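Local coordinates for protein UDP-N-acetylglucosamine 2-epimerase (PDB 4NES) that probably catalyses the reversible epimerisation at C-2 of UDP-N-acetylglucosamine to UDP-N-acetylmannosamine, working as a homodimer with a GT-B fold, at residues D112-A118 and S140-P146; V134-H138 and L154-I159; M1-I6 and E85-V91; E216-N220 and V323-K327; E223-E227 and K327-I331. All blocks are in the same frame, centred on the assembly; numbering follows the deposited sequence.

Contact 1 (D112-A118 and S140-P146); sequences DVAHVEA and SSYLFAP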
# COMPACT_ATOMS: atom_id res chain seq x y z
N ASP A 112 4.35 -10.22 11.11
CA ASP A 112 4.98 -8.93 11.42
C ASP A 112 6.01 -8.53 10.37
O ASP A 112 6.86 -9.33 9.96
CB ASP A 112 5.66 -8.96 12.79
CG ASP A 112 4.68 -8.98 13.95
OD1 ASP A 112 3.46 -8.88 13.72
OD2 ASP A 112 5.15 -9.10 15.10
N VAL A 113 5.94 -7.27 9.94
CA VAL A 113 6.89 -6.73 8.98
C VAL A 113 7.87 -5.79 9.67
O VAL A 113 7.47 -4.87 10.40
CB VAL A 113 6.15 -5.95 7.87
CG1 VAL A 113 7.14 -5.25 6.94
CG2 VAL A 113 5.23 -6.90 7.09
N ALA A 114 9.16 -6.03 9.45
CA ALA A 114 10.20 -5.14 9.94
C ALA A 114 10.80 -4.40 8.75
O ALA A 114 11.35 -5.01 7.84
CB ALA A 114 11.28 -5.93 10.66
N HIS A 115 10.67 -3.08 8.76
CA HIS A 115 11.13 -2.25 7.66
C HIS A 115 12.42 -1.54 8.03
O HIS A 115 12.44 -0.66 8.89
CB HIS A 115 10.06 -1.22 7.28
CG HIS A 115 10.37 -0.47 6.03
ND1 HIS A 115 9.82 0.76 5.74
CD2 HIS A 115 11.14 -0.79 4.96
CE1 HIS A 115 10.25 1.18 4.57
NE2 HIS A 115 11.06 0.26 4.07
N VAL A 116 13.49 -1.93 7.34
CA VAL A 116 14.80 -1.33 7.53
C VAL A 116 14.90 -0.11 6.62
O VAL A 116 14.58 -0.21 5.43
CB VAL A 116 15.90 -2.35 7.20
CG1 VAL A 116 17.30 -1.74 7.36
CG2 VAL A 116 15.75 -3.59 8.07
N GLU A 117 15.30 1.02 7.18
CA GLU A 117 15.35 2.32 6.49
C GLU A 117 13.94 2.87 6.30
O GLU A 117 13.50 3.19 5.18
CB GLU A 117 16.16 2.25 5.19
CG GLU A 117 16.64 3.61 4.70
CD GLU A 117 17.31 3.52 3.34
OE1 GLU A 117 16.60 3.37 2.31
OE2 GLU A 117 18.55 3.58 3.30
N ALA A 118 13.24 3.00 7.42
CA ALA A 118 11.87 3.47 7.47
C ALA A 118 11.82 4.99 7.66
O ALA A 118 12.68 5.56 8.30
CB ALA A 118 11.16 2.78 8.63
N SER A 140 4.04 -1.70 8.63
CA SER A 140 5.17 -2.28 9.36
C SER A 140 4.91 -2.36 10.85
O SER A 140 4.30 -1.47 11.43
CB SER A 140 6.43 -1.45 9.12
OG SER A 140 6.87 -1.58 7.79
N SER A 141 5.41 -3.43 11.47
CA SER A 141 5.35 -3.57 12.92
C SER A 141 6.60 -3.03 13.62
O SER A 141 6.53 -2.61 14.77
CB SER A 141 5.15 -5.04 13.28
OG SER A 141 3.84 -5.46 12.92
N TYR A 142 7.72 -3.03 12.91
CA TYR A 142 8.95 -2.42 13.39
C TYR A 142 9.43 -1.47 12.31
O TYR A 142 9.57 -1.88 11.15
CB TYR A 142 10.04 -3.47 13.64
CG TYR A 142 9.67 -4.54 14.64
CD1 TYR A 142 8.95 -5.66 14.24
CD2 TYR A 142 10.07 -4.45 15.97
CE1 TYR A 142 8.63 -6.64 15.14
CE2 TYR A 142 9.75 -5.44 16.87
CZ TYR A 142 9.03 -6.53 16.45
OH TYR A 142 8.69 -7.54 17.34
N LEU A 143 9.71 -0.23 12.69
CA LEU A 143 10.16 0.78 11.75
C LEU A 143 11.54 1.23 12.18
O LEU A 143 11.69 1.93 13.19
CB LEU A 143 9.19 1.96 11.71
CG LEU A 143 7.87 1.52 11.08
CD1 LEU A 143 6.81 1.25 12.12
CD2 LEU A 143 7.38 2.52 10.06
N PHE A 144 12.54 0.77 11.45
CA PHE A 144 13.92 1.07 11.79
C PHE A 144 14.36 2.32 11.04
O PHE A 144 14.78 2.25 9.89
CB PHE A 144 14.81 -0.14 11.50
CG PHE A 144 14.47 -1.33 12.33
CD1 PHE A 144 14.65 -1.29 13.71
CD2 PHE A 144 13.92 -2.48 11.77
CE1 PHE A 144 14.33 -2.37 14.50
CE2 PHE A 144 13.60 -3.57 12.55
CZ PHE A 144 13.80 -3.52 13.93
N ALA A 145 14.23 3.45 11.72
CA ALA A 145 14.49 4.76 11.14
C ALA A 145 15.97 5.10 11.25
O ALA A 145 16.62 4.79 12.26
CB ALA A 145 13.64 5.82 11.83
N PRO A 146 16.54 5.72 10.21
CA PRO A 146 17.98 6.00 10.30
C PRO A 146 18.30 7.25 11.11
O PRO A 146 19.40 7.36 11.65
CB PRO A 146 18.39 6.20 8.84
CG PRO A 146 17.13 6.70 8.19
CD PRO A 146 16.01 5.95 8.86
O HOH W 1 3.46 -5.64 10.19

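Contact 2 (V134-H138 and L154-I159); sequences VLTDH and LLREGI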
# COMPACT_ATOMS: atom_id res chain seq x y z
N VAL A 134 6.24 4.84 1.72
CA VAL A 134 5.11 5.31 2.52
C VAL A 134 4.16 4.15 2.82
O VAL A 134 3.80 3.92 3.98
CB VAL A 134 4.35 6.46 1.84
CG1 VAL A 134 3.03 6.75 2.57
CG2 VAL A 134 5.20 7.71 1.76
N LEU A 135 3.80 3.39 1.80
CA LEU A 135 2.87 2.27 2.00
C LEU A 135 3.46 1.22 2.94
O LEU A 135 2.80 0.76 3.87
CB LEU A 135 2.50 1.64 0.66
CG LEU A 135 1.72 2.57 -0.28
CD1 LEU A 135 1.27 1.79 -1.51
CD2 LEU A 135 0.53 3.20 0.41
N THR A 136 4.73 0.89 2.72
CA THR A 136 5.39 -0.10 3.56
C THR A 136 5.43 0.36 5.01
O THR A 136 5.16 -0.44 5.92
CB THR A 136 6.81 -0.38 3.05
OG1 THR A 136 6.74 -0.98 1.75
CG2 THR A 136 7.52 -1.34 3.98
N ASP A 137 5.76 1.63 5.23
CA ASP A 137 5.82 2.14 6.60
C ASP A 137 4.48 1.96 7.31
O ASP A 137 4.45 1.66 8.50
CB ASP A 137 6.25 3.62 6.63
CG ASP A 137 7.74 3.82 6.38
OD1 ASP A 137 8.51 2.86 6.56
OD2 ASP A 137 8.13 4.95 6.02
N HIS A 138 3.38 2.12 6.59
CA HIS A 138 2.08 2.04 7.22
C HIS A 138 1.57 0.63 7.48
O HIS A 138 0.52 0.47 8.10
CB HIS A 138 1.06 2.87 6.44
CG HIS A 138 1.21 4.33 6.68
ND1 HIS A 138 0.54 4.99 7.68
CD2 HIS A 138 2.02 5.25 6.10
CE1 HIS A 138 0.89 6.27 7.69
NE2 HIS A 138 1.80 6.44 6.74
N LEU A 154 7.54 9.78 10.41
CA LEU A 154 6.62 8.72 10.77
C LEU A 154 5.58 9.18 11.78
O LEU A 154 4.39 8.89 11.64
CB LEU A 154 7.39 7.52 11.30
CG LEU A 154 8.31 6.89 10.25
CD1 LEU A 154 9.35 5.99 10.88
CD2 LEU A 154 7.49 6.11 9.24
N LEU A 155 6.01 9.92 12.80
CA LEU A 155 5.09 10.43 13.82
C LEU A 155 4.04 11.36 13.20
O LEU A 155 2.86 11.32 13.58
CB LEU A 155 5.84 11.14 14.94
CG LEU A 155 6.71 10.26 15.83
CD1 LEU A 155 7.54 11.11 16.78
CD2 LEU A 155 5.86 9.25 16.60
N ARG A 156 4.46 12.17 12.23
CA ARG A 156 3.57 13.11 11.55
C ARG A 156 2.51 12.39 10.71
O ARG A 156 1.46 12.96 10.40
CB ARG A 156 4.39 14.05 10.67
CG ARG A 156 3.66 15.30 10.23
CD ARG A 156 4.25 15.87 8.96
NE ARG A 156 3.21 16.21 7.99
CZ ARG A 156 2.95 15.50 6.90
NH1 ARG A 156 3.67 14.43 6.60
NH2 ARG A 156 1.98 15.89 6.08
N GLU A 157 2.78 11.13 10.35
CA GLU A 157 1.81 10.31 9.64
C GLU A 157 1.04 9.39 10.59
O GLU A 157 0.38 8.44 10.15
CB GLU A 157 2.48 9.52 8.52
CG GLU A 157 3.07 10.41 7.44
CD GLU A 157 3.87 9.67 6.39
OE1 GLU A 157 3.79 8.42 6.33
OE2 GLU A 157 4.57 10.34 5.60
N GLY A 158 1.13 9.68 11.88
CA GLY A 158 0.29 9.04 12.88
C GLY A 158 0.72 7.66 13.31
O GLY A 158 -0.02 6.97 14.00
N ILE A 159 1.93 7.25 12.93
CA ILE A 159 2.43 5.94 13.32
C ILE A 159 2.80 5.96 14.79
O ILE A 159 3.36 6.93 15.29
CB ILE A 159 3.61 5.52 12.42
CG1 ILE A 159 3.08 5.17 11.02
CG2 ILE A 159 4.38 4.33 13.00
CD1 ILE A 159 4.12 5.22 9.95

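Contact 3 (M1-I6 and E85-V91); sequences MKLSII and EKPDVVV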
# COMPACT_ATOMS: atom_id res chain seq x y z
N MSE A 1 10.54 -17.13 16.14
CA MSE A 1 10.65 -18.51 15.71
C MSE A 1 11.46 -18.65 14.45
O MSE A 1 12.32 -19.53 14.32
CB MSE A 1 9.26 -19.07 15.42
CG MSE A 1 8.47 -19.30 16.66
SE MSE A 1 9.24 -20.77 17.65
CE MSE A 1 8.03 -22.05 16.90
N LYS A 2 11.15 -17.78 13.50
CA LYS A 2 11.66 -17.90 12.15
C LYS A 2 11.55 -16.55 11.46
O LYS A 2 10.52 -15.88 11.52
CB LYS A 2 10.82 -18.94 11.41
CG LYS A 2 11.30 -19.29 10.02
CD LYS A 2 10.47 -20.47 9.52
CE LYS A 2 10.90 -20.94 8.16
NZ LYS A 2 10.15 -22.18 7.79
N LEU A 3 12.63 -16.17 10.78
CA LEU A 3 12.72 -14.88 10.14
C LEU A 3 12.97 -15.08 8.65
O LEU A 3 13.83 -15.88 8.27
CB LEU A 3 13.88 -14.10 10.77
CG LEU A 3 14.17 -12.67 10.30
CD1 LEU A 3 14.77 -11.88 11.46
CD2 LEU A 3 15.13 -12.65 9.13
N SER A 4 12.25 -14.34 7.81
CA SER A 4 12.53 -14.33 6.38
C SER A 4 12.98 -12.95 5.95
O SER A 4 12.30 -11.96 6.23
CB SER A 4 11.29 -14.72 5.57
OG SER A 4 10.87 -16.04 5.86
N ILE A 5 14.11 -12.87 5.26
CA ILE A 5 14.54 -11.64 4.61
C ILE A 5 14.09 -11.71 3.17
O ILE A 5 14.38 -12.69 2.48
CB ILE A 5 16.06 -11.49 4.63
CG1 ILE A 5 16.56 -11.38 6.07
CG2 ILE A 5 16.47 -10.27 3.84
CD1 ILE A 5 18.08 -11.42 6.19
N ILE A 6 13.37 -10.69 2.71
CA ILE A 6 12.96 -10.63 1.31
C ILE A 6 13.70 -9.47 0.65
O ILE A 6 13.62 -8.34 1.12
CB ILE A 6 11.45 -10.41 1.19
CG1 ILE A 6 10.71 -11.52 1.93
CG2 ILE A 6 11.02 -10.33 -0.28
CD1 ILE A 6 9.21 -11.41 1.89
N GLU A 85 6.41 -21.58 4.46
CA GLU A 85 7.46 -21.43 5.47
C GLU A 85 6.98 -20.82 6.78
O GLU A 85 7.57 -21.06 7.83
CB GLU A 85 8.64 -20.64 4.90
CG GLU A 85 9.37 -21.35 3.76
CD GLU A 85 10.02 -22.67 4.17
OE1 GLU A 85 10.14 -22.94 5.39
OE2 GLU A 85 10.41 -23.43 3.27
N LYS A 86 5.92 -20.02 6.71
CA LYS A 86 5.33 -19.42 7.91
C LYS A 86 6.32 -18.78 8.89
O LYS A 86 6.34 -19.13 10.07
CB LYS A 86 4.42 -20.43 8.62
CG LYS A 86 3.31 -20.97 7.71
CD LYS A 86 2.36 -21.89 8.46
CE LYS A 86 3.08 -23.09 9.06
NZ LYS A 86 3.63 -24.02 8.03
N PRO A 87 7.13 -17.82 8.42
CA PRO A 87 7.99 -17.11 9.37
C PRO A 87 7.11 -16.25 10.26
O PRO A 87 5.96 -15.98 9.89
CB PRO A 87 8.85 -16.22 8.48
CG PRO A 87 7.98 -15.95 7.29
CD PRO A 87 7.21 -17.24 7.06
N ASP A 88 7.60 -15.80 11.40
CA ASP A 88 6.78 -14.86 12.14
C ASP A 88 7.27 -13.41 12.05
O ASP A 88 6.62 -12.51 12.55
CB ASP A 88 6.53 -15.29 13.58
CG ASP A 88 7.80 -15.58 14.33
OD1 ASP A 88 8.88 -15.12 13.90
OD2 ASP A 88 7.73 -16.27 15.36
N VAL A 89 8.42 -13.20 11.40
CA VAL A 89 8.82 -11.86 11.01
C VAL A 89 9.38 -11.87 9.59
O VAL A 89 10.12 -12.79 9.21
CB VAL A 89 9.90 -11.28 11.96
CG1 VAL A 89 10.27 -9.86 11.54
CG2 VAL A 89 9.44 -11.30 13.41
N VAL A 90 9.01 -10.86 8.81
CA VAL A 90 9.58 -10.61 7.49
C VAL A 90 10.36 -9.29 7.54
O VAL A 90 9.85 -8.27 8.01
CB VAL A 90 8.47 -10.57 6.42
CG1 VAL A 90 8.91 -9.82 5.16
CG2 VAL A 90 8.02 -11.98 6.08
N VAL A 91 11.59 -9.32 7.05
CA VAL A 91 12.43 -8.13 7.00
C VAL A 91 12.55 -7.66 5.55
O VAL A 91 12.89 -8.46 4.67
CB VAL A 91 13.83 -8.41 7.56
CG1 VAL A 91 14.75 -7.22 7.34
CG2 VAL A 91 13.76 -8.71 9.05

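Contact 4 (E216-N220 and V323-K327); sequences ERLKN and VGDNK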
# COMPACT_ATOMS: atom_id res chain seq x y z
N GLU A 216 13.89 14.55 -22.40
CA GLU A 216 14.42 15.91 -22.32
C GLU A 216 15.10 16.18 -20.96
O GLU A 216 16.03 16.99 -20.88
CB GLU A 216 13.37 16.95 -22.72
CG GLU A 216 12.85 16.75 -24.17
CD GLU A 216 13.91 16.98 -25.25
OE1 GLU A 216 14.59 18.03 -25.21
OE2 GLU A 216 14.07 16.13 -26.15
N ARG A 217 14.68 15.48 -19.90
CA ARG A 217 15.42 15.56 -18.64
C ARG A 217 16.79 14.89 -18.79
O ARG A 217 17.80 15.43 -18.35
CB ARG A 217 14.66 14.91 -17.48
CG ARG A 217 13.79 15.86 -16.68
CD ARG A 217 13.36 15.25 -15.35
NE ARG A 217 14.41 15.27 -14.33
CZ ARG A 217 14.57 16.25 -13.44
NH1 ARG A 217 13.75 17.29 -13.44
NH2 ARG A 217 15.55 16.18 -12.54
N LEU A 218 16.81 13.72 -19.42
CA LEU A 218 18.06 13.00 -19.65
C LEU A 218 19.00 13.81 -20.54
O LEU A 218 20.20 13.89 -20.27
CB LEU A 218 17.78 11.63 -20.26
CG LEU A 218 18.97 10.68 -20.40
CD1 LEU A 218 19.71 10.52 -19.08
CD2 LEU A 218 18.49 9.33 -20.90
N LYS A 219 18.45 14.40 -21.60
CA LYS A 219 19.23 15.27 -22.47
C LYS A 219 19.82 16.45 -21.70
O LYS A 219 20.99 16.80 -21.88
CB LYS A 219 18.37 15.77 -23.64
CG LYS A 219 18.99 16.94 -24.38
CD LYS A 219 18.14 17.37 -25.55
CE LYS A 219 18.15 16.33 -26.65
NZ LYS A 219 17.31 16.74 -27.81
N ASN A 220 19.00 17.06 -20.85
CA ASN A 220 19.46 18.19 -20.04
C ASN A 220 20.62 17.82 -19.13
O ASN A 220 21.56 18.59 -18.96
CB ASN A 220 18.32 18.76 -19.20
CG ASN A 220 17.43 19.69 -19.99
OD1 ASN A 220 17.80 20.17 -21.06
ND2 ASN A 220 16.24 19.96 -19.46
N VAL A 323 20.58 19.93 -7.53
CA VAL A 323 20.61 20.73 -8.76
C VAL A 323 19.61 20.30 -9.83
O VAL A 323 19.49 20.95 -10.87
CB VAL A 323 22.02 20.73 -9.40
CG1 VAL A 323 23.04 21.30 -8.44
CG2 VAL A 323 22.42 19.32 -9.84
N GLY A 324 18.90 19.20 -9.57
CA GLY A 324 17.95 18.66 -10.54
C GLY A 324 18.51 18.49 -11.94
O GLY A 324 19.60 17.92 -12.14
N ASP A 325 17.74 19.06 -12.87
CA ASP A 325 17.86 19.04 -14.33
C ASP A 325 18.72 20.21 -14.82
O ASP A 325 19.16 20.24 -15.97
CB ASP A 325 16.42 19.24 -14.85
CG ASP A 325 16.30 19.29 -16.36
OD1 ASP A 325 16.74 20.27 -16.98
OD2 ASP A 325 15.69 18.37 -16.92
N ASN A 326 18.94 21.17 -13.93
CA ASN A 326 19.37 22.52 -14.30
C ASN A 326 20.88 22.63 -14.48
O ASN A 326 21.62 22.44 -13.51
CB ASN A 326 18.89 23.48 -13.20
CG ASN A 326 19.14 24.95 -13.53
OD1 ASN A 326 20.22 25.35 -13.94
ND2 ASN A 326 18.11 25.77 -13.32
N LYS A 327 21.34 22.96 -15.68
CA LYS A 327 22.79 22.96 -15.91
C LYS A 327 23.48 24.13 -15.23
O LYS A 327 24.63 24.01 -14.81
CB LYS A 327 23.14 22.84 -17.41
CG LYS A 327 23.06 24.10 -18.23
CD LYS A 327 23.31 23.76 -19.70
CE LYS A 327 23.25 24.98 -20.59
NZ LYS A 327 23.67 24.64 -21.98
O HOH W 2 22.51 19.63 -16.07

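Contact 5 (E223-E227 and K327-I331); sequences EGIFE and KEKLI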
# COMPACT_ATOMS: atom_id res chain seq x y z
N GLU A 223 23.77 17.23 -21.27
CA GLU A 223 24.26 18.56 -21.62
C GLU A 223 25.04 19.15 -20.46
O GLU A 223 26.14 19.68 -20.63
CB GLU A 223 23.09 19.49 -21.96
CG GLU A 223 23.24 20.32 -23.23
CD GLU A 223 24.15 21.53 -23.08
OE1 GLU A 223 23.65 22.66 -23.16
OE2 GLU A 223 25.38 21.34 -22.90
N GLY A 224 24.46 19.05 -19.27
CA GLY A 224 25.10 19.53 -18.06
C GLY A 224 26.46 18.89 -17.82
O GLY A 224 27.41 19.57 -17.46
N ILE A 225 26.55 17.57 -18.01
CA ILE A 225 27.82 16.88 -17.82
C ILE A 225 28.85 17.33 -18.86
O ILE A 225 30.00 17.58 -18.51
CB ILE A 225 27.64 15.35 -17.86
CG1 ILE A 225 26.73 14.89 -16.71
CG2 ILE A 225 29.00 14.67 -17.78
CD1 ILE A 225 27.29 15.16 -15.32
N PHE A 226 28.44 17.44 -20.12
CA PHE A 226 29.33 17.94 -21.18
C PHE A 226 29.90 19.32 -20.81
O PHE A 226 31.07 19.61 -21.06
CB PHE A 226 28.55 18.06 -22.49
CG PHE A 226 28.57 16.83 -23.34
CD1 PHE A 226 28.11 15.62 -22.86
CD2 PHE A 226 29.03 16.89 -24.65
CE1 PHE A 226 28.12 14.49 -23.66
CE2 PHE A 226 29.04 15.76 -25.46
CZ PHE A 226 28.58 14.56 -24.96
N GLU A 227 29.06 20.15 -20.20
CA GLU A 227 29.46 21.51 -19.85
C GLU A 227 30.43 21.56 -18.66
O GLU A 227 31.38 22.35 -18.68
CB GLU A 227 28.22 22.34 -19.56
CG GLU A 227 28.35 23.79 -19.93
CD GLU A 227 27.01 24.46 -20.05
OE1 GLU A 227 26.32 24.20 -21.05
OE2 GLU A 227 26.64 25.22 -19.13
N LYS A 327 21.34 22.96 -15.68
CA LYS A 327 22.79 22.96 -15.91
C LYS A 327 23.48 24.13 -15.23
O LYS A 327 24.63 24.01 -14.81
CB LYS A 327 23.14 22.84 -17.41
CG LYS A 327 23.06 24.10 -18.23
CD LYS A 327 23.31 23.76 -19.70
CE LYS A 327 23.25 24.98 -20.59
NZ LYS A 327 23.67 24.64 -21.98
N GLU A 328 22.79 25.26 -15.10
CA GLU A 328 23.38 26.42 -14.44
C GLU A 328 23.55 26.13 -12.94
O GLU A 328 24.57 26.48 -12.35
CB GLU A 328 22.51 27.66 -14.64
CG GLU A 328 21.88 27.77 -16.01
CD GLU A 328 22.85 28.22 -17.09
OE1 GLU A 328 23.75 29.03 -16.80
OE2 GLU A 328 22.68 27.77 -18.24
N LYS A 329 22.55 25.48 -12.35
CA LYS A 329 22.66 25.07 -10.95
C LYS A 329 23.80 24.07 -10.79
O LYS A 329 24.53 24.10 -9.80
CB LYS A 329 21.36 24.45 -10.45
CG LYS A 329 20.25 25.45 -10.12
CD LYS A 329 19.09 24.75 -9.41
CE LYS A 329 17.99 25.72 -9.00
NZ LYS A 329 17.13 26.12 -10.14
N LEU A 330 23.96 23.19 -11.77
CA LEU A 330 25.03 22.20 -11.73
C LEU A 330 26.40 22.87 -11.80
O LEU A 330 27.31 22.54 -11.04
CB LEU A 330 24.86 21.19 -12.86
CG LEU A 330 25.99 20.18 -13.05
CD1 LEU A 330 26.16 19.32 -11.81
CD2 LEU A 330 25.68 19.32 -14.27
N ILE A 331 26.55 23.84 -12.70
CA ILE A 331 27.82 24.54 -12.83
C ILE A 331 28.20 25.26 -11.54
O ILE A 331 29.34 25.15 -11.08
CB ILE A 331 27.79 25.53 -14.02
CG1 ILE A 331 27.67 24.77 -15.34
CG2 ILE A 331 29.05 26.39 -14.03
CD1 ILE A 331 28.73 23.70 -15.54

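Contact 1 (D112-A118 and S140-P146)
Ala114 and Tyr142 sit side by side on the neighbouring parallel strands 112-116 and 142-145, the two strands of a beta-alpha-beta unit in a Rossmann-like sheet of the GT-B fold. Ala114 is the small residue between two larger ones: its CB touches the edge of the Phe144 ring, 3.8 Å from CE2, and lies 4.1 Å from Tyr142 CB. Val116 adds its CG2 at 4.3 Å from Phe144 CD2, and on this same face Ile357, Ile360 and Leu361 of helix 353-363 cover the Phe144 ring. On the face of His115 and Leu143 the bump is Ala118, whose methyl CB packs 3.7 Å from Leu143 CB. His115, with CG anti to its backbone N (chi1 -171°), carries its imidazole away from the strand of Leu143, and ND1 bonds to Asp137 in the intervening helix. Ser140 OG, held by Thr136 O, fits against His115 CB. Beyond the strand Glu117 turns away to a salt bridge with Lys15. At the other end a water joins Val113 N and Ser141 OG, while Val113 O accepts two backbone N-H groups, from Ser141 N at 2.7 Å and from Tyr142 N at 3.1 Å.

Contact 2 (V134-H138 and L154-I159)
Val134, first of residues 134-138, only brushes the partner segment, its CG1 lying 4.2 Å from Glu157 OE1. One turn on, Asp137 points toward residues 154-159 and its carboxylate rests against a methyl of Leu154, OD2 to CD2 3.5 Å, the two side chains crossing at about a right angle. The same OD2 has polar partners elsewhere, in Arg121 and the backbone N of Gly119. His138 makes the polar bond of the contact. Its NE2 donates to Glu157 OE1 at 2.8 Å with an N-H...O angle of 153°, reaching the anti side of that oxygen and 24° out of the carboxylate plane. Ring and carboxylate lie in nearly parallel planes, 9° apart, and Ile159 CD1 lies over one face of the imidazole, 4.1 Å from its centroid, in a CH-pi contact. Glu157 holds CG beside its backbone N and then runs extended, which brings OE1 to the ring while OE2 is gripped by Arg121 and Arg125; those charges probably favour an ionised carboxylate. The imidazole also meets His138 of the second subunit, so this polar cluster lies at the dimer interface. Helix 148-156 ends here in a Schellman motif, with Gly158 at C-prime, Ile159 N bonded to Leu154 O and Gly158 N to Leu155 O.

Contact 3 (M1-I6 and E85-V91)
Strands 3-6 and 89-91 run parallel with their axes at 25°, pairing Leu3, Ser4 and Ile5 with Val89, Val90 and Val91; Ser4 N donates to Val89 O. On the face of Leu3 and Ile5, Leu3 CD1 meets Val91 CG2 at 4.1 Å. On the other side Ile6 CD1 touches Val90 CG1 at 3.6 Å, and Ser4 OG lies against the Pro87 ring, 3.2 Å from CG. Ahead of the strands, Lys2 swings CG opposite its amide nitrogen (chi1 -174°) and, extended beyond, passes alongside Pro87 to the end of helix 67-85. There Lys2 NZ bonds Glu85 O at 2.8 Å, in the carbonyl plane on a lone pair, and forms a salt bridge with Glu85 OE1 on its anti lone pair, modelled at a doubtfully short 2.5 Å; OE2 is held by Tyr58. With a methionine here, the carbonyl and carboxylate of Glu85 would probably lose their cationic mate, and helix 67-85 one of its links to the chain's start. The amino terminus adds a second salt bridge, Met1 N to Asp88 OD2 at 3.0 Å on the syn lone pair. Two cations are thus matched by two carboxylates, consistent with charge helping to hold the terminus beside strand 89-93.

Contact 4 (E216-N220 and V323-K327)
Asp325 CB sits over one face of the Arg217 guanidinium, offset toward the rim, 3.6 Å from NH1. The carboxylate is turned 69° from that plane. Asp325 OD2 lies well out of the guanidinium plane, 4.1 Å from Arg217 NH1, and the attraction is one of charge without an N-H aimed at the oxygen. Arg217 spends its NE on Asn211 instead, and its CG passes 3.2 Å from Asp325 OD2. Asn220 supplies the directed bond. Its amide stands almost perpendicular to the carboxylate, at 85°, yet Asp325 OD2 lies in the amide plane and receives ND2 at 3.0 Å through its syn lone pair, nearly straight at 168°; the approach of ND2 to OD1 is weak and too short in the model to lean on. Asp325 reaches both partners because its first torsion, close to fully trans, throws the carboxylate across to the helix. Gly324, at positive phi in the type II' turn Val323-Asn326, presents only backbone to Arg217 NH2. Asn326 then stands at the N-cap, its OD1 accepting from Lys329 N. The contact thus fastens the turn leading from strand 320-322, an outermost strand of the six-stranded parallel sheet, into helix 327-338 against the early turns of helix 215-232.

Contact 5 (E223-E227 and K327-I331)
Gly224 and Lys327 are where the backbones of the two segments come closest, Gly224 CA lying 3.9 Å from Lys327 CB and Gly224 O 3.6 Å from Leu330 CD2. With no side chain at Gly224, Leu330 lays CD2 directly on the backbone of the opposite helix. A chi1 of 173° aims the Leu330 branch at Gly224, and Ile228 packs beside it. Helices 215-232 and 327-338 belong to the domain built on the six-stranded parallel sheet of this GT-B fold, and the two short segments cross at -35° with axes 9.3 Å apart. Away from that buried seam the contact becomes a more exposed, charged fringe. Lys327 runs extended beyond CG, and its NZ lies between Glu223 and Glu227 in a salt-bridge network. Lys327 NZ to Glu227 OE1 measures 2.8 Å; the Glu223 OE1 partner is modelled too close, so the exact placing of NZ is doubtful. Glu227 comes across Lys327 at about a right angle, Glu227 OE2 lying 3.7 Å from Lys327 CD. Cut back to an alanine, Glu227 would probably leave the lysine with one anionic mate fewer and uncover its methylene chain. Beside it Ile331 CG1 approaches Glu227 OE2 at 4.0 Å.

The five contacts divide between the two sheets of the GT-B fold. Contact 3 comes first along the chain, and contacts 1 and 3 belong to one seven-stranded parallel sheet, in which strands 89-93 and 112-116 are neighbours; their centres are about 14 Å apart. Contact 2 interleaves with contact 1 in sequence, since helix 128-138 connects the two strands of contact 1, and His115 to Asp137 joins them. Contacts 4 and 5 lie about 34 and 38 Å from contact 1 between centres, across the chain's centre, and share helix 215-232 and Lys327. One group builds the N-terminal half up to the dimer interface, the other the periphery of the second half, with UDP-GlcNAc and UDP bound between them.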